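Aminopeptidase N family protein (Idiomarina loihiensis L2TR, PDB 4FGM) probably acts as a zinc-dependent aminopeptidase of the M61 family, removing residues from the N-terminal ends of peptides. Local coordinates at residues Thr7-His12 with Ala129-Pro134; Leu15-Leu20 with His84-Ala89; Glu124-Ala129 with Trp152-Ala157; Trp136-Gly141 with Tyr166-Gly171. All blocks are in the same frame, centred on the assembly; numbering follows the deposited sequence.

Contact 1. Residues Thr7-His12 with Ala129-Pro134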
loop_
_atom_site.group_PDB
_atom_site.type_symbol
_atom_site.label_atom_id
_atom_site.label_comp_id
_atom_site.label_asym_id
_atom_site.label_seq_id
_atom_site.Cartn_x
_atom_site.Cartn_y
_atom_site.Cartn_z
ATOM N N THR A 7 -2.949 -23.083 16.128
ATOM C CA THR A 7 -4.246 -23.688 15.895
ATOM C C THR A 7 -5.337 -22.631 15.984
ATOM O O THR A 7 -5.381 -21.862 16.942
ATOM C CB THR A 7 -4.547 -24.802 16.945
ATOM O OG1 THR A 7 -3.510 -25.791 16.910
ATOM C CG2 THR A 7 -5.882 -25.470 16.657
ATOM N N PRO A 8 -6.203 -22.548 14.964
ATOM C CA PRO A 8 -7.295 -21.567 14.988
ATOM C C PRO A 8 -8.308 -22.257 15.900
ATOM O O PRO A 8 -9.283 -22.835 15.429
ATOM C CB PRO A 8 -7.773 -21.538 13.535
ATOM C CG PRO A 8 -6.593 -22.030 12.756
ATOM C CD PRO A 8 -6.064 -23.137 13.624
ATOM N N ILE A 9 -8.063 -22.197 17.204
ATOM C CA ILE A 9 -8.890 -22.891 18.181
ATOM C C ILE A 9 -10.307 -22.405 18.456
ATOM O O ILE A 9 -11.191 -23.213 18.737
ATOM C CB ILE A 9 -8.136 -22.991 19.546
ATOM C CG1 ILE A 9 -8.723 -24.125 20.386
ATOM C CG2 ILE A 9 -8.221 -21.667 20.303
ATOM C CD1 ILE A 9 -8.411 -25.507 19.836
ATOM N N ASP A 10 -10.533 -21.100 18.388
ATOM C CA ASP A 10 -11.851 -20.560 18.683
ATOM C C ASP A 10 -12.323 -19.597 17.600
ATOM O O ASP A 10 -11.994 -18.408 17.620
ATOM C CB ASP A 10 -11.815 -19.845 20.038
ATOM C CG ASP A 10 -13.208 -19.545 20.580
ATOM O OD1 ASP A 10 -14.159 -19.467 19.766
ATOM O OD2 ASP A 10 -13.345 -19.378 21.813
ATOM N N LEU A 11 -13.109 -20.116 16.667
ATOM C CA LEU A 11 -13.626 -19.320 15.564
ATOM C C LEU A 11 -14.563 -18.182 15.969
ATOM O O LEU A 11 -14.431 -17.061 15.476
ATOM C CB LEU A 11 -14.310 -20.247 14.559
ATOM C CG LEU A 11 -13.441 -20.773 13.410
ATOM C CD1 LEU A 11 -11.989 -20.885 13.814
ATOM C CD2 LEU A 11 -13.984 -22.105 12.952
ATOM N N HIS A 12 -15.503 -18.458 16.868
ATOM C CA HIS A 12 -16.436 -17.422 17.300
ATOM C C HIS A 12 -15.774 -16.398 18.219
ATOM O O HIS A 12 -16.192 -15.234 18.263
ATOM C CB HIS A 12 -17.647 -18.048 17.995
ATOM C CG HIS A 12 -18.512 -18.856 17.080
ATOM N ND1 HIS A 12 -19.680 -19.461 17.498
ATOM C CD2 HIS A 12 -18.379 -19.164 15.768
ATOM C CE1 HIS A 12 -20.224 -20.106 16.482
ATOM N NE2 HIS A 12 -19.454 -19.942 15.420
ATOM N N ALA A 129 -5.317 -27.919 11.853
ATOM C CA ALA A 129 -6.654 -27.589 11.369
ATOM C C ALA A 129 -7.539 -27.143 12.519
ATOM O O ALA A 129 -7.408 -27.617 13.646
ATOM C CB ALA A 129 -7.288 -28.796 10.682
ATOM N N PRO A 130 -8.438 -26.192 12.258
ATOM C CA PRO A 130 -9.303 -25.768 13.356
ATOM C C PRO A 130 -10.387 -26.836 13.526
ATOM O O PRO A 130 -11.061 -27.208 12.566
ATOM C CB PRO A 130 -9.849 -24.431 12.863
ATOM C CG PRO A 130 -9.872 -24.599 11.385
ATOM C CD PRO A 130 -8.576 -25.303 11.090
ATOM N N PRO A 131 -10.559 -27.353 14.749
ATOM C CA PRO A 131 -11.574 -28.382 14.993
ATOM C C PRO A 131 -12.941 -28.010 14.432
ATOM O O PRO A 131 -13.696 -28.872 13.977
ATOM C CB PRO A 131 -11.589 -28.493 16.516
ATOM C CG PRO A 131 -10.176 -28.199 16.876
ATOM C CD PRO A 131 -9.857 -27.006 15.996
ATOM N N GLU A 132 -13.252 -26.720 14.454
ATOM C CA GLU A 132 -14.545 -26.240 13.979
ATOM C C GLU A 132 -14.628 -26.063 12.473
ATOM O O GLU A 132 -15.709 -25.786 11.950
ATOM C CB GLU A 132 -14.883 -24.911 14.651
ATOM C CG GLU A 132 -14.800 -24.948 16.170
ATOM C CD GLU A 132 -14.789 -23.554 16.789
ATOM O OE1 GLU A 132 -15.863 -22.924 16.887
ATOM O OE2 GLU A 132 -13.697 -23.084 17.168
ATOM N N ALA A 133 -13.498 -26.224 11.779
ATOM C CA ALA A 133 -13.461 -26.053 10.324
ATOM C C ALA A 133 -12.346 -26.868 9.694
ATOM O O ALA A 133 -11.469 -26.324 9.018
ATOM C CB ALA A 133 -13.278 -24.571 9.975
ATOM N N PRO A 134 -12.377 -28.193 9.881
ATOM C CA PRO A 134 -11.333 -29.049 9.313
ATOM C C PRO A 134 -11.236 -29.093 7.788
ATOM O O PRO A 134 -10.168 -29.377 7.255
ATOM C CB PRO A 134 -11.633 -30.414 9.940
ATOM C CG PRO A 134 -13.113 -30.382 10.117
ATOM C CD PRO A 134 -13.379 -28.987 10.618
HETATM O O HOH W 1 -11.873 -24.059 15.548
HETATM O O HOH W 2 -16.092 -20.827 18.330
#
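Pro8 packs against Pro130 where two tight turns of the N-terminal beta-rich domain meet: an inverse gamma turn centred on Pro8 and a type I beta turn from Pro130 to Ala133. The proline rings touch CB to CB at 3.6 Å. Proline suits the gamma-turn centre (Pro8) and the second beta-turn position (Pro131) because its ring restricts phi. An alanine replacing Pro8 keeps CB but lacks CG and CD, which would probably open a gap beside Pro130 and leave the gamma turn without the ring that fixes its phi. Leu11 CD2 meets Glu132 CB at 3.4 Å and Ala133 CB at 3.9 Å. Glu132 sets CG beside its backbone N (chi1 -53°) and extends its carboxylate to the strand end. There OE2 receives a nearly straight bond (170°) from Leu11 N at 3.1 Å, syn but 34° out of the carboxylate plane. Ile9 O, 3.0 Å from OE2, and the Asp10 carboxylate may raise the pKa of Glu132, though the Leu11 N-H and water donors would offset this. Further out, Leu99 touches both Pro8 and Leu11, and Asp10 OD1 is held by Gly13 N. A water accepts from His12 N, donates to Asp10 OD1 and reaches Glu132 OE1 at 2.6 Å.

Contact 2. Residues Leu15-Leu20 with His84-Ala89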
loop_
_atom_site.group_PDB
_atom_site.type_symbol
_atom_site.label_atom_id
_atom_site.label_comp_id
_atom_site.label_asym_id
_atom_site.label_seq_id
_atom_site.Cartn_x
_atom_site.Cartn_y
_atom_site.Cartn_z
ATOM N N LEU A 15 -9.881 -16.444 18.300
ATOM C CA LEU A 15 -8.662 -16.737 19.030
ATOM C C LEU A 15 -7.833 -17.865 18.448
ATOM O O LEU A 15 -8.349 -18.939 18.143
ATOM C CB LEU A 15 -9.002 -17.080 20.483
ATOM C CG LEU A 15 -9.595 -15.971 21.362
ATOM C CD1 LEU A 15 -10.249 -16.582 22.587
ATOM C CD2 LEU A 15 -8.496 -14.999 21.759
ATOM N N PHE A 16 -6.539 -17.614 18.285
ATOM C CA PHE A 16 -5.630 -18.639 17.802
ATOM C C PHE A 16 -4.906 -19.132 19.058
ATOM O O PHE A 16 -4.644 -18.339 19.968
ATOM C CB PHE A 16 -4.561 -18.063 16.866
ATOM C CG PHE A 16 -5.035 -17.737 15.478
ATOM C CD1 PHE A 16 -5.486 -16.460 15.160
ATOM C CD2 PHE A 16 -4.955 -18.691 14.463
ATOM C CE1 PHE A 16 -5.842 -16.127 13.836
ATOM C CE2 PHE A 16 -5.305 -18.376 13.150
ATOM C CZ PHE A 16 -5.753 -17.083 12.835
ATOM N N ASN A 17 -4.611 -20.427 19.133
ATOM C CA ASN A 17 -3.836 -20.940 20.259
ATOM C C ASN A 17 -2.440 -21.029 19.686
ATOM O O ASN A 17 -2.264 -21.478 18.552
ATOM C CB ASN A 17 -4.271 -22.343 20.687
ATOM C CG ASN A 17 -5.264 -22.322 21.828
ATOM O OD1 ASN A 17 -5.670 -21.253 22.301
ATOM N ND2 ASN A 17 -5.661 -23.507 22.280
ATOM N N VAL A 18 -1.451 -20.593 20.451
ATOM C CA VAL A 18 -0.078 -20.642 19.976
ATOM C C VAL A 18 0.852 -21.247 21.018
ATOM O O VAL A 18 0.755 -20.943 22.214
ATOM C CB VAL A 18 0.445 -19.234 19.608
ATOM C CG1 VAL A 18 1.845 -19.338 19.035
ATOM C CG2 VAL A 18 -0.488 -18.573 18.599
ATOM N N SER A 19 1.737 -22.118 20.546
ATOM C CA SER A 19 2.730 -22.769 21.385
ATOM C C SER A 19 4.085 -22.519 20.762
ATOM O O SER A 19 4.244 -22.504 19.536
ATOM C CB SER A 19 2.490 -24.278 21.480
ATOM O OG SER A 19 1.457 -24.574 22.401
ATOM N N LEU A 20 5.066 -22.328 21.624
ATOM C CA LEU A 20 6.420 -22.054 21.201
ATOM C C LEU A 20 7.322 -22.980 22.008
ATOM O O LEU A 20 7.265 -22.991 23.241
ATOM C CB LEU A 20 6.725 -20.582 21.492
ATOM C CG LEU A 20 8.159 -20.091 21.463
ATOM C CD1 LEU A 20 8.725 -20.221 20.075
ATOM C CD2 LEU A 20 8.180 -18.651 21.909
ATOM N N HIS A 84 2.979 -21.124 26.085
ATOM C CA HIS A 84 1.629 -21.189 25.534
ATOM C C HIS A 84 0.918 -19.848 25.665
ATOM O O HIS A 84 1.050 -19.167 26.677
ATOM C CB HIS A 84 0.782 -22.217 26.288
ATOM C CG HIS A 84 1.345 -23.602 26.297
ATOM N ND1 HIS A 84 1.187 -24.481 25.246
ATOM C CD2 HIS A 84 2.023 -24.279 27.253
ATOM C CE1 HIS A 84 1.739 -25.640 25.557
ATOM N NE2 HIS A 84 2.254 -25.544 26.771
ATOM N N TYR A 85 0.163 -19.473 24.639
ATOM C CA TYR A 85 -0.632 -18.251 24.685
ATOM C C TYR A 85 -1.677 -18.263 23.588
ATOM O O TYR A 85 -1.632 -19.094 22.678
ATOM C CB TYR A 85 0.229 -16.975 24.574
ATOM C CG TYR A 85 1.155 -16.904 23.382
ATOM C CD1 TYR A 85 2.442 -17.436 23.443
ATOM C CD2 TYR A 85 0.749 -16.299 22.188
ATOM C CE1 TYR A 85 3.308 -17.367 22.349
ATOM C CE2 TYR A 85 1.610 -16.227 21.077
ATOM C CZ TYR A 85 2.885 -16.764 21.172
ATOM O OH TYR A 85 3.748 -16.719 20.100
ATOM N N GLN A 86 -2.641 -17.357 23.708
ATOM C CA GLN A 86 -3.696 -17.213 22.716
ATOM C C GLN A 86 -3.501 -15.857 22.062
ATOM O O GLN A 86 -2.866 -14.964 22.634
ATOM C CB GLN A 86 -5.073 -17.235 23.369
ATOM C CG GLN A 86 -5.440 -18.537 24.020
ATOM C CD GLN A 86 -6.916 -18.607 24.316
ATOM O OE1 GLN A 86 -7.449 -17.783 25.051
ATOM N NE2 GLN A 86 -7.590 -19.589 23.735
ATOM N N VAL A 87 -4.047 -15.703 20.865
ATOM C CA VAL A 87 -3.940 -14.439 20.164
ATOM C C VAL A 87 -5.320 -14.019 19.658
ATOM O O VAL A 87 -6.013 -14.809 19.001
ATOM C CB VAL A 87 -2.964 -14.552 18.980
ATOM C CG1 VAL A 87 -2.844 -13.215 18.279
ATOM C CG2 VAL A 87 -1.608 -15.012 19.476
ATOM N N TYR A 88 -5.716 -12.786 19.982
ATOM C CA TYR A 88 -7.011 -12.253 19.551
ATOM C C TYR A 88 -6.843 -11.702 18.140
ATOM O O TYR A 88 -6.050 -10.791 17.924
ATOM C CB TYR A 88 -7.476 -11.135 20.483
ATOM C CG TYR A 88 -8.831 -10.576 20.110
ATOM C CD1 TYR A 88 -9.991 -11.336 20.267
ATOM C CD2 TYR A 88 -8.955 -9.280 19.605
ATOM C CE1 TYR A 88 -11.242 -10.818 19.934
ATOM C CE2 TYR A 88 -10.202 -8.753 19.270
ATOM C CZ TYR A 88 -11.342 -9.527 19.441
ATOM O OH TYR A 88 -12.577 -8.996 19.150
ATOM N N ALA A 89 -7.594 -12.244 17.190
ATOM C CA ALA A 89 -7.483 -11.828 15.799
ATOM C C ALA A 89 -8.791 -11.314 15.209
ATOM O O ALA A 89 -9.548 -12.077 14.606
ATOM C CB ALA A 89 -6.965 -12.994 14.958
#
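Val18 sits on the ring of Tyr85 across an antiparallel strand pair of the M61 N-terminal beta-rich domain, its branched side chain the bump and the aromatic face the floor. Tyr85 places CG between its backbone N and carbonyl carbon (chi1 54°), folding the ring back under Val18. Val18 CB then lies 3.9 Å from the ring centroid, over the face, and CG1 reaches CZ at 3.5 Å. The other branch, CG2, meets Val87 CG2 at 3.8 Å, a methyl that also stands at the Tyr85 ring edge. Further along, Ala89 CB, a small knob, abuts the Phe16 ring edge, 3.5 Å from CE1. Phe16-Val87 and Val18-Tyr85 are the hydrogen-bonded pairs.

This buried face is apolar and aromatic; the reverse, partly exposed face is more polar, as suits a sheet with one side to the core. Asn17 and Gln86 run side by side, and Gln86 NE2 donates to Asn17 OD1 at 2.9 Å in both amide planes, though these lie 49° apart. Ser19 OG and His84 ND1 share a hydrogen bond of 2.9 Å, while His84 NE2 is held by Glu56. Leu15 spreads its methyls, CD1 beside Gln86 OE1 and CD2 against Tyr88 CB.

Strand 2-10 flanks Leu15-Leu20 and strands 50-51 and 53-57 the other side; Leu111 of helix 108-111 covers Phe16 and Val87, its carbonyl holding Tyr85 OH.

Contact 3. Residues Glu124-Ala129 with Trp152-Ala157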
loop_
_atom_site.group_PDB
_atom_site.type_symbol
_atom_site.label_atom_id
_atom_site.label_comp_id
_atom_site.label_asym_id
_atom_site.label_seq_id
_atom_site.Cartn_x
_atom_site.Cartn_y
_atom_site.Cartn_z
ATOM N N GLU A 124 10.296 -23.448 12.624
ATOM C CA GLU A 124 9.358 -24.407 12.075
ATOM C C GLU A 124 7.977 -23.993 12.540
ATOM O O GLU A 124 7.805 -23.526 13.667
ATOM C CB GLU A 124 9.695 -25.817 12.555
ATOM C CG GLU A 124 10.538 -26.588 11.563
ATOM C CD GLU A 124 11.005 -27.936 12.088
ATOM O OE1 GLU A 124 10.243 -28.592 12.833
ATOM O OE2 GLU A 124 12.133 -28.341 11.735
ATOM N N LEU A 125 6.996 -24.143 11.664
ATOM C CA LEU A 125 5.635 -23.765 12.002
ATOM C C LEU A 125 4.692 -24.907 11.660
ATOM O O LEU A 125 4.631 -25.357 10.522
ATOM C CB LEU A 125 5.240 -22.483 11.245
ATOM C CG LEU A 125 3.917 -21.791 11.594
ATOM C CD1 LEU A 125 3.943 -20.351 11.110
ATOM C CD2 LEU A 125 2.765 -22.532 10.959
ATOM N N HIS A 126 3.965 -25.376 12.663
ATOM C CA HIS A 126 3.023 -26.465 12.477
ATOM C C HIS A 126 1.613 -25.886 12.568
ATOM O O HIS A 126 1.168 -25.512 13.653
ATOM C CB HIS A 126 3.237 -27.515 13.571
ATOM C CG HIS A 126 4.681 -27.829 13.831
ATOM N ND1 HIS A 126 5.407 -28.712 13.058
ATOM C CD2 HIS A 126 5.547 -27.343 14.756
ATOM C CE1 HIS A 126 6.653 -28.758 13.496
ATOM N NE2 HIS A 126 6.765 -27.935 14.525
ATOM N N LEU A 127 0.924 -25.801 11.431
ATOM C CA LEU A 127 -0.438 -25.269 11.393
ATOM C C LEU A 127 -1.447 -26.406 11.508
ATOM O O LEU A 127 -1.583 -27.219 10.590
ATOM C CB LEU A 127 -0.692 -24.518 10.081
ATOM C CG LEU A 127 -1.486 -23.205 10.094
ATOM C CD1 LEU A 127 -2.312 -23.138 8.830
ATOM C CD2 LEU A 127 -2.384 -23.108 11.295
ATOM N N HIS A 128 -2.161 -26.445 12.629
ATOM C CA HIS A 128 -3.164 -27.475 12.883
ATOM C C HIS A 128 -4.535 -26.999 12.414
ATOM O O HIS A 128 -4.878 -25.818 12.551
ATOM C CB HIS A 128 -3.202 -27.799 14.383
ATOM C CG HIS A 128 -1.882 -28.250 14.930
ATOM N ND1 HIS A 128 -1.454 -29.559 14.860
ATOM C CD2 HIS A 128 -0.864 -27.553 15.488
ATOM C CE1 HIS A 128 -0.231 -29.648 15.348
ATOM N NE2 HIS A 128 0.152 -28.444 15.736
ATOM N N ALA A 129 -5.317 -27.919 11.853
ATOM C CA ALA A 129 -6.654 -27.589 11.369
ATOM C C ALA A 129 -7.539 -27.143 12.519
ATOM O O ALA A 129 -7.408 -27.617 13.646
ATOM C CB ALA A 129 -7.288 -28.796 10.682
ATOM N N TRP A 152 -3.387 -28.612 5.773
ATOM C CA TRP A 152 -2.626 -28.512 7.011
ATOM C C TRP A 152 -1.240 -29.154 6.912
ATOM O O TRP A 152 -0.992 -29.974 6.029
ATOM C CB TRP A 152 -3.457 -29.130 8.136
ATOM C CG TRP A 152 -4.864 -28.633 8.050
ATOM C CD1 TRP A 152 -5.955 -29.326 7.605
ATOM C CD2 TRP A 152 -5.299 -27.278 8.238
ATOM N NE1 TRP A 152 -7.038 -28.483 7.492
ATOM C CE2 TRP A 152 -6.663 -27.223 7.871
ATOM C CE3 TRP A 152 -4.667 -26.108 8.676
ATOM C CZ2 TRP A 152 -7.405 -26.034 7.923
ATOM C CZ3 TRP A 152 -5.404 -24.927 8.730
ATOM C CH2 TRP A 152 -6.761 -24.901 8.355
ATOM N N GLY A 153 -0.333 -28.761 7.804
ATOM C CA GLY A 153 1.005 -29.326 7.770
ATOM C C GLY A 153 2.098 -28.531 8.466
ATOM O O GLY A 153 1.831 -27.642 9.269
ATOM N N CYS A 154 3.342 -28.862 8.139
ATOM C CA CYS A 154 4.507 -28.222 8.733
ATOM C C CYS A 154 5.279 -27.392 7.721
ATOM O O CYS A 154 5.454 -27.794 6.571
ATOM C CB CYS A 154 5.426 -29.286 9.333
ATOM S SG CYS A 154 4.690 -30.181 10.720
ATOM N N PHE A 155 5.742 -26.229 8.164
ATOM C CA PHE A 155 6.477 -25.329 7.299
ATOM C C PHE A 155 7.781 -24.923 7.968
ATOM O O PHE A 155 7.895 -24.961 9.195
ATOM C CB PHE A 155 5.629 -24.080 6.998
ATOM C CG PHE A 155 4.270 -24.394 6.418
ATOM C CD1 PHE A 155 3.214 -24.767 7.244
ATOM C CD2 PHE A 155 4.058 -24.336 5.043
ATOM C CE1 PHE A 155 1.969 -25.090 6.708
ATOM C CE2 PHE A 155 2.824 -24.655 4.496
ATOM C CZ PHE A 155 1.769 -25.028 5.331
ATOM N N ARG A 156 8.764 -24.537 7.158
ATOM C CA ARG A 156 10.064 -24.130 7.679
ATOM C C ARG A 156 10.572 -22.821 7.070
ATOM O O ARG A 156 10.489 -22.612 5.858
ATOM C CB ARG A 156 11.100 -25.233 7.425
ATOM C CG ARG A 156 12.497 -24.914 7.933
ATOM C CD ARG A 156 13.470 -26.051 7.640
ATOM N NE ARG A 156 14.841 -25.724 8.036
ATOM C CZ ARG A 156 15.583 -24.773 7.470
ATOM N NH1 ARG A 156 15.098 -24.041 6.474
ATOM N NH2 ARG A 156 16.812 -24.545 7.907
ATOM N N ALA A 157 11.092 -21.947 7.925
ATOM C CA ALA A 157 11.657 -20.677 7.486
ATOM C C ALA A 157 13.119 -20.670 7.940
ATOM O O ALA A 157 13.443 -21.206 8.997
ATOM C CB ALA A 157 10.901 -19.512 8.114
HETATM O O HOH W 3 14.544 -27.053 10.635
#
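An antiparallel strand pair of the N-terminal beta-rich domain, continued by an indole lying under the departing chain, brings Glu124-Ala129 against Trp152-Ala157. Ala129 covers one face of Trp152, its CA 3.4 Å above the plane and over the centre; a small residue suits this flat seat. Leu127 comes to the indole at its edge instead, CD1 to CZ3 at 3.6 Å. With CG beside the backbone N (chi1 -46°), Trp152 lays its ring along the chain from Leu127 to Ala129. A serine replacing Trp152 is likely to leave Ala129 and Leu127 CD1 uncovered and Pro134 O without its indole N-H donor.

Leu125 and Phe155 exchange two backbone bonds, and Leu127 N donates to Gly153 O at 3.0 Å. The return bond from Gly153 N to Leu127 O is weak. Glycine fits at Gly153, where a CB would collide with the preceding carbonyl. At the far end a water 2.9 Å from both Glu124 OE2 and Arg156 NE links the two side chains, Arg156 also forming a salt bridge with Asp158.

Strand 2-10 runs parallel to strand 123-127 on its other side; Val138 of strand 137-140 packs on Leu127 and Trp152, and Leu163 of helix 160-163 on Leu125.

Contact 4. Residues Trp136-Gly141 with Tyr166-Gly171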
loop_
_atom_site.group_PDB
_atom_site.type_symbol
_atom_site.label_atom_id
_atom_site.label_comp_id
_atom_site.label_asym_id
_atom_site.label_seq_id
_atom_site.Cartn_x
_atom_site.Cartn_y
_atom_site.Cartn_z
ATOM N N TRP A 136 -11.300 -26.602 5.764
ATOM C CA TRP A 136 -10.661 -25.393 5.251
ATOM C C TRP A 136 -9.354 -25.667 4.520
ATOM O O TRP A 136 -8.657 -26.640 4.813
ATOM C CB TRP A 136 -10.379 -24.421 6.392
ATOM C CG TRP A 136 -11.523 -23.520 6.732
ATOM C CD1 TRP A 136 -12.783 -23.554 6.208
ATOM C CD2 TRP A 136 -11.512 -22.450 7.685
ATOM N NE1 TRP A 136 -13.556 -22.573 6.774
ATOM C CE2 TRP A 136 -12.802 -21.875 7.680
ATOM C CE3 TRP A 136 -10.534 -21.913 8.536
ATOM C CZ2 TRP A 136 -13.148 -20.799 8.503
ATOM C CZ3 TRP A 136 -10.876 -20.836 9.355
ATOM C CH2 TRP A 136 -12.175 -20.289 9.325
ATOM N N LYS A 137 -9.023 -24.801 3.566
ATOM C CA LYS A 137 -7.781 -24.930 2.814
ATOM C C LYS A 137 -6.756 -23.946 3.346
ATOM O O LYS A 137 -7.094 -23.009 4.079
ATOM C CB LYS A 137 -8.007 -24.675 1.328
ATOM C CG LYS A 137 -8.881 -25.711 0.645
ATOM C CD LYS A 137 -8.876 -25.497 -0.859
ATOM C CE LYS A 137 -10.142 -26.043 -1.496
ATOM N NZ LYS A 137 -10.406 -27.453 -1.084
ATOM N N VAL A 138 -5.502 -24.162 2.964
ATOM C CA VAL A 138 -4.395 -23.332 3.406
ATOM C C VAL A 138 -3.608 -22.816 2.212
ATOM O O VAL A 138 -3.413 -23.535 1.229
ATOM C CB VAL A 138 -3.434 -24.147 4.315
ATOM C CG1 VAL A 138 -2.204 -23.329 4.665
ATOM C CG2 VAL A 138 -4.158 -24.578 5.563
ATOM N N ALA A 139 -3.154 -21.571 2.304
ATOM C CA ALA A 139 -2.367 -20.959 1.242
ATOM C C ALA A 139 -1.314 -20.067 1.887
ATOM O O ALA A 139 -1.602 -19.311 2.819
ATOM C CB ALA A 139 -3.270 -20.140 0.312
ATOM N N THR A 140 -0.088 -20.172 1.392
ATOM C CA THR A 140 1.026 -19.393 1.910
ATOM C C THR A 140 2.257 -19.653 1.058
ATOM O O THR A 140 2.320 -20.634 0.317
ATOM C CB THR A 140 1.370 -19.789 3.355
ATOM O OG1 THR A 140 2.503 -19.031 3.796
ATOM C CG2 THR A 140 1.714 -21.286 3.437
ATOM N N GLY A 141 3.242 -18.775 1.169
ATOM C CA GLY A 141 4.459 -18.961 0.410
ATOM C C GLY A 141 5.544 -19.584 1.268
ATOM O O GLY A 141 6.644 -19.858 0.789
ATOM N N TYR A 166 5.911 -14.445 5.753
ATOM C CA TYR A 166 5.051 -15.380 5.039
ATOM C C TYR A 166 3.662 -15.324 5.656
ATOM O O TYR A 166 3.412 -15.959 6.674
ATOM C CB TYR A 166 5.568 -16.831 5.136
ATOM C CG TYR A 166 6.910 -17.091 4.499
ATOM C CD1 TYR A 166 8.014 -17.426 5.278
ATOM C CD2 TYR A 166 7.074 -17.017 3.115
ATOM C CE1 TYR A 166 9.254 -17.682 4.698
ATOM C CE2 TYR A 166 8.304 -17.272 2.518
ATOM C CZ TYR A 166 9.396 -17.605 3.315
ATOM O OH TYR A 166 10.622 -17.866 2.735
ATOM N N PRO A 167 2.748 -14.535 5.075
ATOM C CA PRO A 167 1.407 -14.496 5.672
ATOM C C PRO A 167 0.657 -15.778 5.329
ATOM O O PRO A 167 1.038 -16.485 4.403
ATOM C CB PRO A 167 0.775 -13.255 5.038
ATOM C CG PRO A 167 1.487 -13.150 3.697
ATOM C CD PRO A 167 2.922 -13.453 4.085
ATOM N N PHE A 168 -0.394 -16.077 6.087
ATOM C CA PHE A 168 -1.205 -17.276 5.864
ATOM C C PHE A 168 -2.675 -16.899 5.673
ATOM O O PHE A 168 -3.193 -15.997 6.341
ATOM C CB PHE A 168 -1.119 -18.244 7.061
ATOM C CG PHE A 168 0.098 -19.131 7.066
ATOM C CD1 PHE A 168 1.363 -18.610 7.330
ATOM C CD2 PHE A 168 -0.026 -20.499 6.825
ATOM C CE1 PHE A 168 2.490 -19.440 7.372
ATOM C CE2 PHE A 168 1.092 -21.340 6.862
ATOM C CZ PHE A 168 2.353 -20.809 7.131
ATOM N N LEU A 169 -3.342 -17.602 4.765
ATOM C CA LEU A 169 -4.758 -17.388 4.488
ATOM C C LEU A 169 -5.435 -18.760 4.508
ATOM O O LEU A 169 -5.007 -19.686 3.813
ATOM C CB LEU A 169 -4.943 -16.727 3.115
ATOM C CG LEU A 169 -6.385 -16.486 2.651
ATOM C CD1 LEU A 169 -7.133 -15.682 3.709
ATOM C CD2 LEU A 169 -6.390 -15.741 1.315
ATOM N N ILE A 170 -6.477 -18.896 5.317
ATOM C CA ILE A 170 -7.187 -20.159 5.407
ATOM C C ILE A 170 -8.692 -19.969 5.242
ATOM O O ILE A 170 -9.223 -18.908 5.541
ATOM C CB ILE A 170 -6.896 -20.862 6.762
ATOM C CG1 ILE A 170 -7.268 -19.951 7.931
ATOM C CG2 ILE A 170 -5.423 -21.214 6.852
ATOM C CD1 ILE A 170 -7.004 -20.569 9.299
ATOM N N GLY A 171 -9.377 -21.000 4.759
ATOM C CA GLY A 171 -10.812 -20.903 4.579
ATOM C C GLY A 171 -11.279 -21.687 3.372
ATOM O O GLY A 171 -10.588 -22.594 2.911
HETATM O O HOH W 4 2.943 -16.291 2.495
#
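A chi1 of 178° swings Thr140 OG1 to the far side of CB from its backbone nitrogen, and this hangs the threonine branches over the ring of Phe168. OG1 stands 3.6 Å above the Phe168 ring plane, near its centre, and CG2 meets CE2 at 3.5 Å, so one face of the ring carries both branches. From there OG1 donates to Pro167 O at 3.0 Å, arriving from above the carbonyl plane (36° out of it), and it also bonds to Met142 N. A second torsion matters at the opposite end: Ile170 holds CG1 between its backbone N and carbonyl carbon (chi1 57°), which turns CD1 toward the indole of Trp136, 3.9 Å from CE3. Over the five-membered ring of the same indole lies Gly171, its CA 3.5 Å from the centroid in a CH-pi contact. Glycine fits here because, at these backbone angles, a CB would strike the carbonyl before it.

Between the ends the strands are antiparallel, with two backbone bonds each joining Lys137 to Gly171 and Ala139 to Leu169. Val138 and Ile170 lie side by side, CG2 to CG2 at 3.8 Å, on the face where Phe106 and Phe155 meet the Phe168 ring. Ala139 and Leu169 turn instead to Val188 and Leu226 of the adjoining sheet.

Beyond Ala139 and Leu169 a water accepts from Gly141 N at 2.8 Å and donates to Pro167 O at 2.7 Å. Pro167 O is thus gripped by two donors, a hydroxyl and a water, which together satisfy the carbonyl of a buried proline.

All four contacts belong to the N-terminal beta-rich domain. Strands 2-10 and 15-22 are neighbours, which ties contact 1 to contact 2 (centres 12 Å apart), Thr7 O lying 2.7 Å from Asn17 N. Contacts 1 and 3 share Ala129, and Pro8 CG of contact 1 reaches Ile170 CD1 of contact 4 at 3.8 Å. Contacts 3 and 4, centred 11 Å apart, interleave along the chain and join through aromatic packing, Phe155 CE1 to Phe168 CE2 at 3.9 Å. Contacts 2 and 4 do not touch. None includes the zinc ligands His273, His277 and Glu307; all four lie away from that site, the side chain of Pro167 in contact 4 being about 12 Å from the bound maleic acid.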